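Local coordinates for protein possible thiol-disulfide isomerase (Cytophaga hutchinsonii, PDB 3HCZ) that probably reduces or rearranges disulfide bonds in proteins through a thioredoxin-fold domain, at residues A[46-49]-A[50-54]; A[56-59]-A[60-63]; A[75-78]-A[79-83]. All coordinates share one frame; numbering follows the deposited sequence.

Overall arrangement
Contacts 1 and 2 sit on the same helix, 49-60: contact 1 at its N-terminal start, contact 2 at its C-terminal end, their centres about 15 Å apart. Contact 3 starts a different helix, 77-86, between strands 65-71 and 92-95, and touches contact 1 where Phe82 packs on Gln47 and Thr50. Contacts 2 and 3 stay apart, about 10 Å between nearest atoms. All three are partly buried, with residues such as Thr50, Trp56 and Phe82 inside and lysines outside. Their chemistry follows position: amide N-H groups meet water in contact 1 and sulfate in contact 3, whereas contact 2 closes a helix with carbonyl acceptors and indole faces.

Contact 1: A[46-49]-A[50-54]; sequences CQQE and TPKLY
Gln47 and Thr50 meet through water 1, which lies where the loop turns into helix 49-60. The water donates to Gln47 OE1 (2.7 Å) and accepts from Thr50 N (2.9 Å), so an amide N-H of the first helical turn is occupied. In the conformer of Glu49 considered here the water also donates to Glu49 OE1; the residue has a second conformer, which leaves this third bond doubtful. Gln47 OE1 lies 3.1 Å from Thr50 OG1. The Gln47 chain reaches the site because CG sits between backbone N and C (chi1 60°) and the rest runs extended, bringing OE1 beside the Thr50 hydroxyl. Pro51 packs on the preceding loop: its CD rests 3.2 Å from Gln47 O, a buried carbonyl oxygen with no hydrogen-bonding partner in the model. The first helical bonds follow: Lys52 N donates to Gln48 O (3.2 Å) and Leu53 N to Glu49 O (2.8 Å), while the Lys52 CB and CG methylenes pass beside Gln48 O.

A second shell positions the first. Gln47 NE2 is held by the carbonyls of Asp40 and Gly44, which fixes the amide and so aims OE1 at the water. Thr50 packs on Phe37 and Trp39 of strand 33-39, and Leu53 reaches Phe37, seating the helix against the sheet. Cys46 is the second cysteine of a Cys-Gly-His-Cys sequence, and the whole is typical of the thioredoxin fold, where a Cys-X-X-Cys motif leads into the helix after the central strand.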
loop_
_atom_site.group_PDB
_atom_site.type_symbol
_atom_site.label_atom_id
_atom_site.label_comp_id
_atom_site.label_asym_id
_atom_site.label_seq_id
_atom_site.Cartn_x
_atom_site.Cartn_y
_atom_site.Cartn_z
ATOM N N CYS A 46 -13.342 12.322 4.979
ATOM C CA CYS A 46 -14.045 11.924 3.752
ATOM C C CYS A 46 -13.157 11.671 2.546
ATOM O O CYS A 46 -13.649 11.618 1.418
ATOM C CB CYS A 46 -15.084 12.978 3.378
ATOM S SG CYS A 46 -16.364 12.942 4.605
ATOM N N GLN A 47 -11.859 11.542 2.771
ATOM C CA GLN A 47 -10.944 11.371 1.645
ATOM C C GLN A 47 -11.414 10.157 0.840
ATOM O O GLN A 47 -11.906 9.179 1.435
ATOM C CB GLN A 47 -9.518 11.163 2.142
ATOM C CG GLN A 47 -9.325 9.918 3.056
ATOM C CD GLN A 47 -7.926 9.879 3.586
ATOM O OE1 GLN A 47 -7.055 9.340 2.948
ATOM N NE2 GLN A 47 -7.682 10.563 4.701
ATOM N N GLN A 48 -11.235 10.196 -0.479
ATOM C CA GLN A 48 -11.881 9.194 -1.332
ATOM C C GLN A 48 -11.105 7.952 -1.721
ATOM O O GLN A 48 -11.687 6.872 -1.781
ATOM C CB GLN A 48 -12.426 9.851 -2.590
ATOM C CG GLN A 48 -13.534 10.810 -2.236
ATOM C CD GLN A 48 -14.805 10.090 -1.826
ATOM O OE1 GLN A 48 -15.194 10.080 -0.647
ATOM N NE2 GLN A 48 -15.462 9.480 -2.798
ATOM N N GLU A 49 -9.810 8.102 -1.983
ATOM C CA GLU A 49 -9.004 7.015 -2.513
ATOM C C GLU A 49 -8.968 5.847 -1.540
ATOM O O GLU A 49 -9.087 4.675 -1.944
ATOM C CB GLU A 49 -7.586 7.490 -2.767
ATOM C CG GLU A 49 -7.487 8.509 -3.880
ATOM C CD GLU A 49 -7.467 9.937 -3.387
ATOM O OE1 GLU A 49 -7.892 10.193 -2.229
ATOM O OE2 GLU A 49 -7.025 10.804 -4.172
ATOM N N THR A 50 -8.817 6.163 -0.247
ATOM C CA THR A 50 -8.652 5.097 0.753
ATOM C C THR A 50 -9.866 4.121 0.799
ATOM O O THR A 50 -9.683 2.895 0.608
ATOM C CB THR A 50 -8.221 5.662 2.144
ATOM O OG1 THR A 50 -7.001 6.402 1.979
ATOM C CG2 THR A 50 -7.971 4.518 3.170
ATOM N N PRO A 51 -11.097 4.636 1.026
ATOM C CA PRO A 51 -12.204 3.694 1.125
ATOM C C PRO A 51 -12.550 3.058 -0.222
ATOM O O PRO A 51 -13.034 1.923 -0.253
ATOM C CB PRO A 51 -13.369 4.569 1.627
ATOM C CG PRO A 51 -12.981 5.983 1.214
ATOM C CD PRO A 51 -11.504 5.989 1.449
ATOM N N LYS A 52 -12.343 3.779 -1.318
ATOM C CA LYS A 52 -12.602 3.204 -2.616
ATOM C C LYS A 52 -11.632 2.068 -2.955
ATOM O O LYS A 52 -12.021 1.090 -3.583
ATOM C CB LYS A 52 -12.569 4.274 -3.704
ATOM C CG LYS A 52 -13.857 5.107 -3.715
ATOM C CD LYS A 52 -13.807 6.191 -4.776
ATOM C CE LYS A 52 -15.147 6.893 -4.954
ATOM N NZ LYS A 52 -16.141 6.024 -5.658
ATOM N N LEU A 53 -10.363 2.226 -2.575
ATOM C CA LEU A 53 -9.382 1.150 -2.732
ATOM C C LEU A 53 -9.826 -0.025 -1.857
ATOM O O LEU A 53 -9.672 -1.184 -2.240
ATOM C CB LEU A 53 -7.971 1.610 -2.319
ATOM C CG LEU A 53 -6.881 0.536 -2.506
ATOM C CD1 LEU A 53 -6.768 0.066 -3.984
ATOM C CD2 LEU A 53 -5.523 1.007 -1.961
ATOM N N TYR A 54 -10.373 0.279 -0.683
ATOM C CA TYR A 54 -10.825 -0.803 0.218
ATOM C C TYR A 54 -11.957 -1.581 -0.439
ATOM O O TYR A 54 -11.929 -2.807 -0.439
ATOM C CB TYR A 54 -11.211 -0.286 1.603
ATOM C CG TYR A 54 -11.408 -1.408 2.617
ATOM C CD1 TYR A 54 -10.313 -1.936 3.312
ATOM C CD2 TYR A 54 -12.670 -1.945 2.845
ATOM C CE1 TYR A 54 -10.492 -2.992 4.250
ATOM C CE2 TYR A 54 -12.862 -2.968 3.764
ATOM C CZ TYR A 54 -11.741 -3.486 4.466
ATOM O OH TYR A 54 -11.917 -4.493 5.379
HETATM O O HOH W 1 -7.646 8.779 0.381
#

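Contact 2: A[56-59]-A[60-63]; sequences WWLK and NRAK
Two indoles each offer one face to the residue four positions on. Over Trp56 lies the Asn60 amide, its plane 18° from the ring and ND2 3.1 Å above it toward the rim; Asn60 CB stands 3.9 Å from the six-membered ring centroid, a CH-pi contact. Over Trp57 comes the aliphatic part of Arg61, whose CD makes a CH-pi contact 3.6 Å from the six-membered ring centroid. The indole N-H groups bond beyond the two segments, that of Trp56 to Asp135 OD1 on helix 134-147 and that of Trp57 to Ile65 O. At the guanidinium edge, in its plane, water 3 accepts from Arg61 NE and donates to Leu58 O, which also takes water 2.

The amide is gripped from both ends. Asn60 ND2 donates to Trp56 O at 2.7 Å in an almost straight bond (171°), in the plane of the amide, and Lys63 NZ donates to Asn60 OD1 at 3.1 Å. With an alanine here, Trp56 O would probably lose this donor, part of the indole face would be uncovered and the Lys63 ammonium would be set free to turn.

Trp57 O takes Asn60 N from above the carbonyl plane (3.1 Å) and Arg61 N only weakly. The helix thus ends with side chain and water supplementing imperfect backbone bonds at its last carbonyls, and the cationic Lys63 probably polarises the amide further.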
loop_
_atom_site.group_PDB
_atom_site.type_symbol
_atom_site.label_atom_id
_atom_site.label_comp_id
_atom_site.label_asym_id
_atom_site.label_seq_id
_atom_site.Cartn_x
_atom_site.Cartn_y
_atom_site.Cartn_z
ATOM N N TRP A 56 -12.548 -1.806 -3.639
ATOM C CA TRP A 56 -11.894 -2.546 -4.736
ATOM C C TRP A 56 -11.209 -3.828 -4.206
ATOM O O TRP A 56 -11.331 -4.890 -4.803
ATOM C CB TRP A 56 -10.900 -1.643 -5.492
ATOM C CG TRP A 56 -10.116 -2.400 -6.548
ATOM C CD1 TRP A 56 -10.429 -2.532 -7.885
ATOM C CD2 TRP A 56 -8.905 -3.152 -6.347
ATOM N NE1 TRP A 56 -9.489 -3.318 -8.519
ATOM C CE2 TRP A 56 -8.553 -3.721 -7.602
ATOM C CE3 TRP A 56 -8.094 -3.418 -5.223
ATOM C CZ2 TRP A 56 -7.410 -4.513 -7.772
ATOM C CZ3 TRP A 56 -6.957 -4.221 -5.391
ATOM C CH2 TRP A 56 -6.635 -4.764 -6.661
ATOM N N TRP A 57 -10.477 -3.690 -3.095
ATOM C CA TRP A 57 -9.762 -4.785 -2.474
ATOM C C TRP A 57 -10.722 -5.892 -2.021
ATOM O O TRP A 57 -10.456 -7.092 -2.232
ATOM C CB TRP A 57 -8.919 -4.280 -1.300
ATOM C CG TRP A 57 -8.250 -5.392 -0.554
ATOM C CD1 TRP A 57 -7.180 -6.146 -0.974
ATOM C CD2 TRP A 57 -8.595 -5.871 0.750
ATOM N NE1 TRP A 57 -6.870 -7.110 -0.008
ATOM C CE2 TRP A 57 -7.705 -6.939 1.061
ATOM C CE3 TRP A 57 -9.557 -5.497 1.694
ATOM C CZ2 TRP A 57 -7.764 -7.630 2.272
ATOM C CZ3 TRP A 57 -9.648 -6.223 2.882
ATOM C CH2 TRP A 57 -8.747 -7.269 3.164
ATOM N N LEU A 58 -11.837 -5.507 -1.402
ATOM C CA LEU A 58 -12.817 -6.499 -1.001
ATOM C C LEU A 58 -13.242 -7.348 -2.203
ATOM O O LEU A 58 -13.424 -8.556 -2.058
ATOM C CB LEU A 58 -14.046 -5.842 -0.378
ATOM C CG LEU A 58 -13.876 -5.240 0.998
ATOM C CD1 LEU A 58 -15.168 -4.532 1.402
ATOM C CD2 LEU A 58 -13.539 -6.332 2.046
ATOM N N LYS A 59 -13.381 -6.724 -3.379
ATOM C CA LYS A 59 -13.843 -7.413 -4.596
ATOM C C LYS A 59 -12.763 -8.242 -5.295
ATOM O O LYS A 59 -13.069 -9.165 -6.061
ATOM C CB LYS A 59 -14.404 -6.411 -5.611
ATOM C CG LYS A 59 -15.765 -5.910 -5.246
ATOM C CD LYS A 59 -16.073 -4.615 -5.985
ATOM C CE LYS A 59 -17.386 -4.016 -5.468
ATOM N NZ LYS A 59 -17.213 -2.553 -5.132
ATOM N N ASN A 60 -11.505 -7.910 -5.038
ATOM C CA ASN A 60 -10.406 -8.490 -5.793
ATOM C C ASN A 60 -9.435 -9.312 -4.950
ATOM O O ASN A 60 -8.534 -9.954 -5.498
ATOM C CB ASN A 60 -9.670 -7.387 -6.563
ATOM C CG ASN A 60 -10.500 -6.812 -7.686
ATOM O OD1 ASN A 60 -10.490 -7.326 -8.797
ATOM N ND2 ASN A 60 -11.222 -5.749 -7.410
ATOM N N ARG A 61 -9.603 -9.321 -3.633
ATOM C CA ARG A 61 -8.561 -9.873 -2.798
ATOM C C ARG A 61 -8.438 -11.367 -2.960
ATOM O O ARG A 61 -7.371 -11.924 -2.716
ATOM C CB ARG A 61 -8.736 -9.529 -1.326
ATOM C CG ARG A 61 -10.006 -10.053 -0.704
ATOM C CD ARG A 61 -10.140 -9.585 0.718
ATOM N NE ARG A 61 -11.311 -10.164 1.329
ATOM C CZ ARG A 61 -11.281 -11.128 2.230
ATOM N NH1 ARG A 61 -12.408 -11.598 2.727
ATOM N NH2 ARG A 61 -10.116 -11.599 2.653
ATOM N N ALA A 62 -9.521 -12.023 -3.355
ATOM C CA ALA A 62 -9.472 -13.479 -3.489
ATOM C C ALA A 62 -8.612 -13.914 -4.714
ATOM O O ALA A 62 -8.202 -15.087 -4.802
ATOM C CB ALA A 62 -10.893 -14.073 -3.516
ATOM N N LYS A 63 -8.359 -12.968 -5.631
ATOM C CA LYS A 63 -7.347 -13.065 -6.710
ATOM C C LYS A 63 -5.897 -13.208 -6.184
ATOM O O LYS A 63 -4.964 -13.352 -6.993
ATOM C CB LYS A 63 -7.341 -11.791 -7.555
ATOM C CG LYS A 63 -8.392 -11.624 -8.642
ATOM C CD LYS A 63 -8.141 -10.256 -9.335
ATOM C CE LYS A 63 -9.154 -9.935 -10.427
ATOM N NZ LYS A 63 -10.555 -10.181 -9.965
HETATM O O HOH W 2 -12.370 -10.978 -3.299
HETATM O O HOH W 3 -13.747 -9.850 0.179
#

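Contact 3: A[75-78]-A[79-83]; sequences KDEE and WLKFI. With SO4 (sulfate ion), chain C.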
loop_
_atom_site.group_PDB
_atom_site.type_symbol
_atom_site.label_atom_id
_atom_site.label_comp_id
_atom_site.label_asym_id
_atom_site.label_seq_id
_atom_site.Cartn_x
_atom_site.Cartn_y
_atom_site.Cartn_z
ATOM N N LYS A 75 1.657 9.312 15.146
ATOM C CA LYS A 75 0.854 8.962 16.328
ATOM C C LYS A 75 -0.214 7.944 15.918
ATOM O O LYS A 75 -0.595 7.871 14.745
ATOM C CB LYS A 75 0.153 10.181 16.911
ATOM C CG LYS A 75 1.073 11.285 17.352
ATOM C CD LYS A 75 0.305 12.494 17.859
ATOM C CE LYS A 75 1.268 13.650 18.141
ATOM N NZ LYS A 75 0.728 14.598 19.175
ATOM N N ASP A 76 -0.676 7.143 16.869
ATOM C CA ASP A 76 -1.706 6.137 16.595
ATOM C C ASP A 76 -3.151 6.672 16.509
ATOM O O ASP A 76 -3.981 6.111 15.801
ATOM C CB ASP A 76 -1.706 5.089 17.718
ATOM C CG ASP A 76 -0.473 4.244 17.727
ATOM O OD1 ASP A 76 -0.040 3.782 16.665
ATOM O OD2 ASP A 76 0.077 4.054 18.831
ATOM N N GLU A 77 -3.477 7.708 17.282
ATOM C CA GLU A 77 -4.865 7.971 17.590
ATOM C C GLU A 77 -5.790 8.150 16.393
ATOM O O GLU A 77 -6.850 7.490 16.322
ATOM C CB GLU A 77 -4.993 9.159 18.537
ATOM C CG GLU A 77 -6.398 9.322 19.079
ATOM C CD GLU A 77 -6.487 10.431 20.110
ATOM O OE1 GLU A 77 -7.329 11.355 19.939
ATOM O OE2 GLU A 77 -5.702 10.384 21.096
ATOM N N GLU A 78 -5.417 9.073 15.496
ATOM C CA GLU A 78 -6.260 9.415 14.349
ATOM C C GLU A 78 -6.295 8.291 13.304
ATOM O O GLU A 78 -7.327 8.055 12.651
ATOM C CB GLU A 78 -5.794 10.712 13.686
ATOM C CG GLU A 78 -6.017 11.938 14.604
ATOM C CD GLU A 78 -7.464 12.012 15.130
ATOM O OE1 GLU A 78 -8.427 12.044 14.308
ATOM O OE2 GLU A 78 -7.643 12.049 16.374
ATOM N N TRP A 79 -5.153 7.622 13.153
ATOM C CA TRP A 79 -5.054 6.462 12.289
ATOM C C TRP A 79 -6.081 5.391 12.708
ATOM O O TRP A 79 -6.863 4.895 11.881
ATOM C CB TRP A 79 -3.625 5.941 12.401
ATOM C CG TRP A 79 -3.325 4.642 11.746
ATOM C CD1 TRP A 79 -3.592 4.293 10.428
ATOM C CD2 TRP A 79 -2.639 3.523 12.330
ATOM N NE1 TRP A 79 -3.110 3.011 10.179
ATOM C CE2 TRP A 79 -2.547 2.514 11.330
ATOM C CE3 TRP A 79 -2.101 3.266 13.594
ATOM C CZ2 TRP A 79 -1.911 1.270 11.560
ATOM C CZ3 TRP A 79 -1.479 2.014 13.837
ATOM C CH2 TRP A 79 -1.390 1.034 12.818
ATOM N N LEU A 80 -6.087 5.047 13.993
ATOM C CA LEU A 80 -6.988 3.997 14.476
ATOM C C LEU A 80 -8.453 4.441 14.383
ATOM O O LEU A 80 -9.328 3.632 13.995
ATOM C CB LEU A 80 -6.617 3.535 15.901
ATOM C CG LEU A 80 -5.205 2.924 16.014
ATOM C CD1 LEU A 80 -4.772 2.574 17.433
ATOM C CD2 LEU A 80 -5.138 1.680 15.116
ATOM N N LYS A 81 -8.713 5.707 14.725
ATOM C CA LYS A 81 -10.058 6.270 14.601
ATOM C C LYS A 81 -10.583 6.183 13.163
ATOM O O LYS A 81 -11.748 5.846 12.917
ATOM C CB LYS A 81 -10.083 7.731 15.079
ATOM C CG LYS A 81 -11.477 8.360 14.980
ATOM C CD LYS A 81 -11.538 9.841 15.443
ATOM C CE LYS A 81 -10.701 10.121 16.708
ATOM N NZ LYS A 81 -10.565 11.612 16.945
ATOM N N PHE A 82 -9.727 6.495 12.213
ATOM C CA PHE A 82 -10.122 6.379 10.821
ATOM C C PHE A 82 -10.415 4.914 10.468
ATOM O O PHE A 82 -11.440 4.630 9.840
ATOM C CB PHE A 82 -9.013 6.909 9.928
ATOM C CG PHE A 82 -9.396 7.034 8.493
ATOM C CD1 PHE A 82 -9.740 8.277 7.956
ATOM C CD2 PHE A 82 -9.355 5.924 7.662
ATOM C CE1 PHE A 82 -10.082 8.412 6.615
ATOM C CE2 PHE A 82 -9.681 6.035 6.313
ATOM C CZ PHE A 82 -10.037 7.281 5.774
ATOM N N ILE A 83 -9.511 4.002 10.839
ATOM C CA ILE A 83 -9.726 2.567 10.509
ATOM C C ILE A 83 -11.082 2.069 11.011
ATOM O O ILE A 83 -11.848 1.464 10.242
ATOM C CB ILE A 83 -8.579 1.675 10.998
ATOM C CG1 ILE A 83 -7.330 2.030 10.204
ATOM C CG2 ILE A 83 -8.981 0.148 10.924
ATOM C CD1 ILE A 83 -6.033 1.515 10.817
HETATM S S SO4 C . -0.964 8.477 20.119
HETATM O O1 SO4 C . -2.071 8.961 19.300
HETATM O O2 SO4 C . -1.478 7.514 21.084
HETATM O O3 SO4 C . 0.105 7.832 19.340
HETATM O O4 SO4 C . -0.392 9.613 20.839
HETATM O O HOH W 4 -2.751 9.204 13.872
#
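Three successive backbone bonds run four residues along helix 77-86 as it starts: Leu80 N to Asp76 O (3.0 Å), Lys81 N to Glu77 O, and Phe82 N to Glu78 O. Among the side chains, Glu78 and Lys81 run alongside each other in the same direction and form a salt bridge. Lys81 NZ meets the syn lone pair of Glu78 OE2 at 3.0 Å and reaches OE1 only weakly, at 3.4 Å. The bend that closes the pair is in both chains: the glutamate folds at chi2 (-52°), the lysine at chi3 (-41°). Glu77 OE1 remains 4.4 Å from Lys81 NZ, a nearby opposite charge beyond bonding distance.

On another side of the helix Asp76 OD1 comes to the edge of the Trp79 ring, near its plane, 3.6 Å from CZ3. This oxygen is also held in a salt bridge by Arg95 of strand 92-95, and Trp79 packs on Arg95 and Asn93. Leu80 CD2 and Ile83 CD1 share one face of the indole, so the ring is wedged between its own helix and the following strand of a beta-alpha-beta unit.

At the N-terminal end of the helix, a sulfate, probably from the crystallisation liquor, is bound: its O3 accepts from Asp76 N (2.7 Å) and its O1 from Glu77 N (2.8 Å), while water 4 bridges Lys75 O and Trp79 N. The partial positive charge of N-H groups at a helix start probably favours an anion there, despite the adjacent acids; Lys81 and Arg95 are likely to offset the negative charge of Glu78 and Asp76.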